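Local structure of dimethyladenosine transferase, putative (Plasmodium falciparum, 2H1R) at residues T203-F216 with F282-F296. The protein probably transfers methyl groups from S-adenosyl-L-methionine to adenines of ribosomal RNA, as a member of the rRNA adenine dimethyltransferase family. Residues are numbered along the deposited sequence; the frame is centred on the assembly and turned at random.
Sequences TNFDEWDNLLRICF and FLKLLLEFNKKGIHF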
loop_
_atom_site.group_PDB
_atom_site.type_symbol
_atom_site.label_atom_id
_atom_site.label_comp_id
_atom_site.label_asym_id
_atom_site.label_seq_id
_atom_site.Cartn_x
_atom_site.Cartn_y
_atom_site.Cartn_z
ATOM N N THR A 203 -13.972 -0.744 2.024
ATOM C CA THR A 203 -13.826 0.658 1.578
ATOM C C THR A 203 -13.736 0.794 0.058
ATOM O O THR A 203 -13.031 0.033 -0.587
ATOM C CB THR A 203 -12.542 1.260 2.165
ATOM O OG1 THR A 203 -12.636 1.206 3.580
ATOM C CG2 THR A 203 -12.394 2.721 1.735
ATOM N N ASN A 204 -14.460 1.750 -0.513
ATOM C CA ASN A 204 -14.360 2.051 -1.919
ATOM C C ASN A 204 -13.083 2.839 -2.139
ATOM O O ASN A 204 -13.005 4.043 -1.793
ATOM C CB ASN A 204 -15.581 2.846 -2.372
ATOM C CG ASN A 204 -15.512 3.236 -3.824
ATOM O OD1 ASN A 204 -14.485 3.076 -4.474
ATOM N ND2 ASN A 204 -16.614 3.755 -4.349
ATOM N N PHE A 205 -12.060 2.145 -2.630
ATOM C CA PHE A 205 -10.726 2.739 -2.722
ATOM C C PHE A 205 -10.634 3.979 -3.606
ATOM O O PHE A 205 -9.884 4.903 -3.266
ATOM C CB PHE A 205 -9.664 1.716 -3.117
ATOM C CG PHE A 205 -8.285 2.288 -3.152
ATOM C CD1 PHE A 205 -7.588 2.501 -1.991
ATOM C CD2 PHE A 205 -7.715 2.684 -4.352
ATOM C CE1 PHE A 205 -6.301 3.061 -2.015
ATOM C CE2 PHE A 205 -6.432 3.244 -4.387
ATOM C CZ PHE A 205 -5.727 3.425 -3.202
ATOM N N ASP A 206 -11.386 4.007 -4.712
ATOM C CA ASP A 206 -11.458 5.185 -5.586
ATOM C C ASP A 206 -11.892 6.447 -4.829
ATOM O O ASP A 206 -11.265 7.503 -4.960
ATOM C CB ASP A 206 -12.378 4.954 -6.803
ATOM C CG ASP A 206 -11.860 3.833 -7.725
ATOM O OD1 ASP A 206 -10.632 3.580 -7.700
ATOM O OD2 ASP A 206 -12.667 3.209 -8.476
ATOM N N GLU A 207 -12.932 6.330 -4.014
ATOM C CA GLU A 207 -13.430 7.497 -3.288
ATOM C C GLU A 207 -12.524 7.858 -2.098
ATOM O O GLU A 207 -12.348 9.037 -1.804
ATOM C CB GLU A 207 -14.844 7.237 -2.753
ATOM C CG GLU A 207 -15.934 7.273 -3.782
ATOM C CD GLU A 207 -17.266 7.710 -3.185
ATOM O OE1 GLU A 207 -18.294 7.035 -3.483
ATOM O OE2 GLU A 207 -17.282 8.710 -2.420
ATOM N N TRP A 208 -12.035 6.850 -1.383
ATOM C CA TRP A 208 -11.085 7.041 -0.267
ATOM C C TRP A 208 -9.855 7.790 -0.734
ATOM O O TRP A 208 -9.477 8.792 -0.158
ATOM C CB TRP A 208 -10.639 5.676 0.266
ATOM C CG TRP A 208 -9.506 5.677 1.271
ATOM C CD1 TRP A 208 -8.187 5.423 1.022
ATOM C CD2 TRP A 208 -9.612 5.895 2.679
ATOM N NE1 TRP A 208 -7.468 5.459 2.194
ATOM C CE2 TRP A 208 -8.315 5.757 3.226
ATOM C CE3 TRP A 208 -10.675 6.189 3.537
ATOM C CZ2 TRP A 208 -8.063 5.906 4.599
ATOM C CZ3 TRP A 208 -10.408 6.340 4.903
ATOM C CH2 TRP A 208 -9.127 6.187 5.408
ATOM N N ASP A 209 -9.239 7.310 -1.806
ATOM C CA ASP A 209 -8.020 7.923 -2.299
ATOM C C ASP A 209 -8.280 9.353 -2.811
ATOM O O ASP A 209 -7.419 10.233 -2.678
ATOM C CB ASP A 209 -7.335 7.055 -3.365
ATOM C CG ASP A 209 -5.933 7.541 -3.692
ATOM O OD1 ASP A 209 -5.045 7.583 -2.787
ATOM O OD2 ASP A 209 -5.748 7.912 -4.854
ATOM N N ASN A 210 -9.450 9.601 -3.391
ATOM C CA ASN A 210 -9.724 10.955 -3.882
ATOM C C ASN A 210 -9.977 11.943 -2.756
ATOM O O ASN A 210 -9.549 13.110 -2.837
ATOM C CB ASN A 210 -10.890 10.984 -4.870
ATOM C CG ASN A 210 -10.520 10.436 -6.223
ATOM O OD1 ASN A 210 -9.344 10.270 -6.554
ATOM N ND2 ASN A 210 -11.525 10.159 -7.026
ATOM N N LEU A 211 -10.660 11.479 -1.721
ATOM C CA LEU A 211 -10.865 12.283 -0.494
ATOM C C LEU A 211 -9.504 12.626 0.126
ATOM O O LEU A 211 -9.247 13.782 0.503
ATOM C CB LEU A 211 -11.728 11.528 0.526
ATOM C CG LEU A 211 -11.825 12.127 1.944
ATOM C CD1 LEU A 211 -12.505 13.510 1.966
ATOM C CD2 LEU A 211 -12.532 11.191 2.926
ATOM N N LEU A 212 -8.633 11.633 0.221
ATOM C CA LEU A 212 -7.272 11.895 0.731
ATOM C C LEU A 212 -6.477 12.861 -0.114
ATOM O O LEU A 212 -5.732 13.660 0.437
ATOM C CB LEU A 212 -6.471 10.606 0.966
ATOM C CG LEU A 212 -6.988 9.711 2.112
ATOM C CD1 LEU A 212 -6.159 8.437 2.114
ATOM C CD2 LEU A 212 -6.867 10.334 3.475
ATOM N N ARG A 213 -6.599 12.790 -1.435
ATOM C CA ARG A 213 -5.914 13.753 -2.318
ATOM C C ARG A 213 -6.395 15.201 -2.096
ATOM O O ARG A 213 -5.578 16.144 -2.073
ATOM C CB ARG A 213 -6.051 13.349 -3.792
ATOM C CG ARG A 213 -5.161 12.146 -4.145
ATOM C CD ARG A 213 -5.468 11.690 -5.579
ATOM N NE ARG A 213 -4.677 10.547 -5.994
ATOM C CZ ARG A 213 -3.486 10.646 -6.581
ATOM N NH1 ARG A 213 -2.951 11.835 -6.786
ATOM N NH2 ARG A 213 -2.817 9.552 -6.944
ATOM N N ILE A 214 -7.691 15.377 -1.874
ATOM C CA ILE A 214 -8.208 16.696 -1.549
ATOM C C ILE A 214 -7.595 17.221 -0.254
ATOM O O ILE A 214 -7.087 18.355 -0.210
ATOM C CB ILE A 214 -9.767 16.706 -1.425
ATOM C CG1 ILE A 214 -10.406 16.355 -2.759
ATOM C CG2 ILE A 214 -10.261 18.083 -1.001
ATOM C CD1 ILE A 214 -11.920 16.154 -2.663
ATOM N N CYS A 215 -7.655 16.403 0.781
ATOM C CA CYS A 215 -7.206 16.775 2.114
ATOM C C CYS A 215 -5.688 16.941 2.208
ATOM O O CYS A 215 -5.219 17.873 2.868
ATOM C CB CYS A 215 -7.679 15.739 3.139
ATOM S SG CYS A 215 -9.517 15.730 3.276
ATOM N N PHE A 216 -4.935 16.068 1.542
ATOM C CA PHE A 216 -3.469 16.124 1.627
ATOM C C PHE A 216 -2.825 17.092 0.678
ATOM O O PHE A 216 -1.633 17.257 0.713
ATOM C CB PHE A 216 -2.787 14.728 1.630
ATOM C CG PHE A 216 -2.791 14.065 2.985
ATOM C CD1 PHE A 216 -3.937 13.468 3.468
ATOM C CD2 PHE A 216 -1.638 14.085 3.812
ATOM C CE1 PHE A 216 -3.974 12.886 4.732
ATOM C CE2 PHE A 216 -1.660 13.516 5.099
ATOM C CZ PHE A 216 -2.821 12.923 5.566
ATOM N N PHE A 282 -10.525 9.568 8.825
ATOM C CA PHE A 282 -10.910 9.686 7.425
ATOM C C PHE A 282 -12.044 8.739 7.041
ATOM O O PHE A 282 -12.833 9.054 6.156
ATOM C CB PHE A 282 -9.708 9.505 6.525
ATOM C CG PHE A 282 -8.890 10.749 6.426
ATOM C CD1 PHE A 282 -9.349 11.807 5.654
ATOM C CD2 PHE A 282 -7.692 10.868 7.132
ATOM C CE1 PHE A 282 -8.601 13.012 5.575
ATOM C CE2 PHE A 282 -6.949 12.075 7.089
ATOM C CZ PHE A 282 -7.414 13.140 6.289
ATOM N N LEU A 283 -12.103 7.586 7.697
ATOM C CA LEU A 283 -13.242 6.644 7.477
ATOM C C LEU A 283 -14.555 7.277 7.916
ATOM O O LEU A 283 -15.578 7.159 7.197
ATOM C CB LEU A 283 -12.989 5.358 8.285
ATOM C CG LEU A 283 -12.055 4.320 7.647
ATOM C CD1 LEU A 283 -11.772 3.224 8.690
ATOM C CD2 LEU A 283 -12.608 3.707 6.344
ATOM N N LYS A 284 -14.536 7.995 9.053
ATOM C CA LYS A 284 -15.722 8.730 9.533
ATOM C C LYS A 284 -16.144 9.839 8.588
ATOM O O LYS A 284 -17.331 10.007 8.297
ATOM C CB LYS A 284 -15.464 9.398 10.879
ATOM C CG LYS A 284 -15.632 8.549 12.058
ATOM C CD LYS A 284 -15.396 9.393 13.325
ATOM N N LEU A 285 -15.161 10.609 8.107
ATOM C CA LEU A 285 -15.416 11.671 7.142
ATOM C C LEU A 285 -16.031 11.136 5.836
ATOM O O LEU A 285 -17.009 11.702 5.295
ATOM C CB LEU A 285 -14.091 12.372 6.832
ATOM C CG LEU A 285 -14.058 13.774 6.260
ATOM C CD1 LEU A 285 -14.856 14.719 7.165
ATOM C CD2 LEU A 285 -12.556 14.242 6.134
ATOM N N LEU A 286 -15.455 10.051 5.314
ATOM C CA LEU A 286 -15.969 9.481 4.051
ATOM C C LEU A 286 -17.429 9.021 4.276
ATOM O O LEU A 286 -18.331 9.290 3.442
ATOM C CB LEU A 286 -15.077 8.300 3.628
ATOM C CG LEU A 286 -15.441 7.620 2.294
ATOM C CD1 LEU A 286 -15.515 8.635 1.118
ATOM C CD2 LEU A 286 -14.454 6.508 1.983
ATOM N N LEU A 287 -17.650 8.341 5.391
ATOM C CA LEU A 287 -18.985 7.784 5.736
ATOM C C LEU A 287 -20.046 8.887 5.841
ATOM O O LEU A 287 -21.128 8.770 5.260
ATOM C CB LEU A 287 -18.918 6.955 7.031
ATOM C CG LEU A 287 -20.211 6.275 7.520
ATOM C CD1 LEU A 287 -20.388 4.967 6.786
ATOM C CD2 LEU A 287 -20.143 5.957 9.027
ATOM N N GLU A 288 -19.720 9.966 6.559
ATOM C CA GLU A 288 -20.635 11.131 6.662
ATOM C C GLU A 288 -20.871 11.941 5.383
ATOM O O GLU A 288 -22.026 12.316 5.101
ATOM C CB GLU A 288 -20.253 12.020 7.857
ATOM C CG GLU A 288 -20.229 11.230 9.151
ATOM C CD GLU A 288 -21.614 10.845 9.693
ATOM O OE1 GLU A 288 -22.644 11.336 9.171
ATOM O OE2 GLU A 288 -21.653 10.059 10.670
ATOM N N PHE A 289 -19.823 12.201 4.587
ATOM C CA PHE A 289 -20.040 12.740 3.235
ATOM C C PHE A 289 -20.952 11.824 2.418
ATOM O O PHE A 289 -21.967 12.286 1.884
ATOM C CB PHE A 289 -18.746 12.998 2.459
ATOM C CG PHE A 289 -18.006 14.247 2.903
ATOM C CD1 PHE A 289 -16.696 14.170 3.386
ATOM C CD2 PHE A 289 -18.611 15.493 2.797
ATOM C CE1 PHE A 289 -16.011 15.337 3.779
ATOM C CE2 PHE A 289 -17.931 16.648 3.181
ATOM C CZ PHE A 289 -16.633 16.559 3.704
ATOM N N ASN A 290 -20.627 10.529 2.359
ATOM C CA ASN A 290 -21.435 9.626 1.492
ATOM C C ASN A 290 -22.910 9.549 1.942
ATOM O O ASN A 290 -23.808 9.456 1.092
ATOM C CB ASN A 290 -20.837 8.228 1.441
ATOM C CG ASN A 290 -19.578 8.134 0.596
ATOM O OD1 ASN A 290 -18.940 7.092 0.608
ATOM N ND2 ASN A 290 -19.260 9.173 -0.202
ATOM N N LYS A 291 -23.142 9.574 3.257
ATOM C CA LYS A 291 -24.501 9.573 3.844
ATOM C C LYS A 291 -25.335 10.749 3.321
ATOM O O LYS A 291 -26.569 10.632 3.105
ATOM C CB LYS A 291 -24.404 9.568 5.375
ATOM C CG LYS A 291 -25.585 9.125 6.143
ATOM C CD LYS A 291 -25.185 8.685 7.585
ATOM N N LYS A 292 -24.660 11.855 3.023
ATOM C CA LYS A 292 -25.319 13.037 2.421
ATOM C C LYS A 292 -25.419 13.012 0.928
ATOM O O LYS A 292 -25.889 13.979 0.321
ATOM C CB LYS A 292 -24.581 14.307 2.848
ATOM C CG LYS A 292 -24.945 14.717 4.246
ATOM C CD LYS A 292 -24.258 16.015 4.676
ATOM C CE LYS A 292 -25.138 16.757 5.710
ATOM N NZ LYS A 292 -24.629 18.111 6.068
ATOM N N GLY A 293 -24.948 11.929 0.306
ATOM C CA GLY A 293 -24.892 11.862 -1.160
ATOM C C GLY A 293 -23.724 12.587 -1.799
ATOM O O GLY A 293 -23.744 12.861 -2.994
ATOM N N ILE A 294 -22.720 12.939 -0.999
ATOM C CA ILE A 294 -21.510 13.586 -1.525
ATOM C C ILE A 294 -20.440 12.499 -1.714
ATOM O O ILE A 294 -19.977 11.897 -0.752
ATOM C CB ILE A 294 -20.998 14.719 -0.570
ATOM C CG1 ILE A 294 -22.067 15.825 -0.426
ATOM C CG2 ILE A 294 -19.654 15.335 -1.086
ATOM C CD1 ILE A 294 -21.876 16.764 0.781
ATOM N N HIS A 295 -20.092 12.279 -2.980
ATOM C CA HIS A 295 -19.152 11.281 -3.422
ATOM C C HIS A 295 -17.917 11.923 -4.058
ATOM O O HIS A 295 -17.996 13.012 -4.657
ATOM C CB HIS A 295 -19.849 10.299 -4.399
ATOM C CG HIS A 295 -20.884 9.458 -3.717
ATOM N ND1 HIS A 295 -20.604 8.200 -3.229
ATOM C CD2 HIS A 295 -22.157 9.737 -3.333
ATOM C CE1 HIS A 295 -21.677 7.716 -2.625
ATOM N NE2 HIS A 295 -22.631 8.632 -2.666
ATOM N N PHE A 296 -16.782 11.230 -3.929
ATOM C CA PHE A 296 -15.478 11.696 -4.430
ATOM C C PHE A 296 -15.057 11.007 -5.755
ATOM O O PHE A 296 -14.678 9.848 -5.764
ATOM C CB PHE A 296 -14.443 11.559 -3.286
ATOM C CG PHE A 296 -14.841 12.357 -2.040
ATOM C CD1 PHE A 296 -14.477 13.695 -1.918
ATOM C CD2 PHE A 296 -15.606 11.784 -1.037
ATOM C CE1 PHE A 296 -14.852 14.453 -0.791
ATOM C CE2 PHE A 296 -16.007 12.528 0.079
ATOM C CZ PHE A 296 -15.625 13.882 0.193
#
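Within the helical C-terminal part of this methyltransferase, away from the predicted S-adenosyl-L-methionine site, helix 205-216 packs through Leu211 against helix 279-291 and hydrogen-bonds through Glu207 to the tail that turns back after the Schellman motif at Gly293. Over these segments the axes cross at 108°, 10.6 Å apart at closest approach. Leu211 sits as a knob among Phe282, Leu285, Leu286 and Phe289, and its CD1 also lies over a face of the Phe296 ring. In return Phe282 enters the hole formed by Leu211, Leu212, Cys215 and Phe216: Leu212 CD2 stands 3.5 Å above the centre of the Phe282 ring, a CH-pi contact, while Cys215 SG touches the ring edge at CE1. With CG anti to the carbonyl carbon (chi1 -75°) and the chain extended beyond, buried Glu207 carries its carboxylate to the tail. Glu207 OE1 lies in the imidazole plane of His295 and accepts a nearly straight 2.6 Å bond from its ND1. OE2 is gripped from opposite faces of the carboxylate plane, by Phe296 N and by Asn290 ND2, each at 3.0 Å. Asn290 ND2 also donates to Ile294 O, which fixes the amide. Two tail donors and one from helix 279-291 thus satisfy the carboxylate, whose negative charge would probably favour a protonated His295.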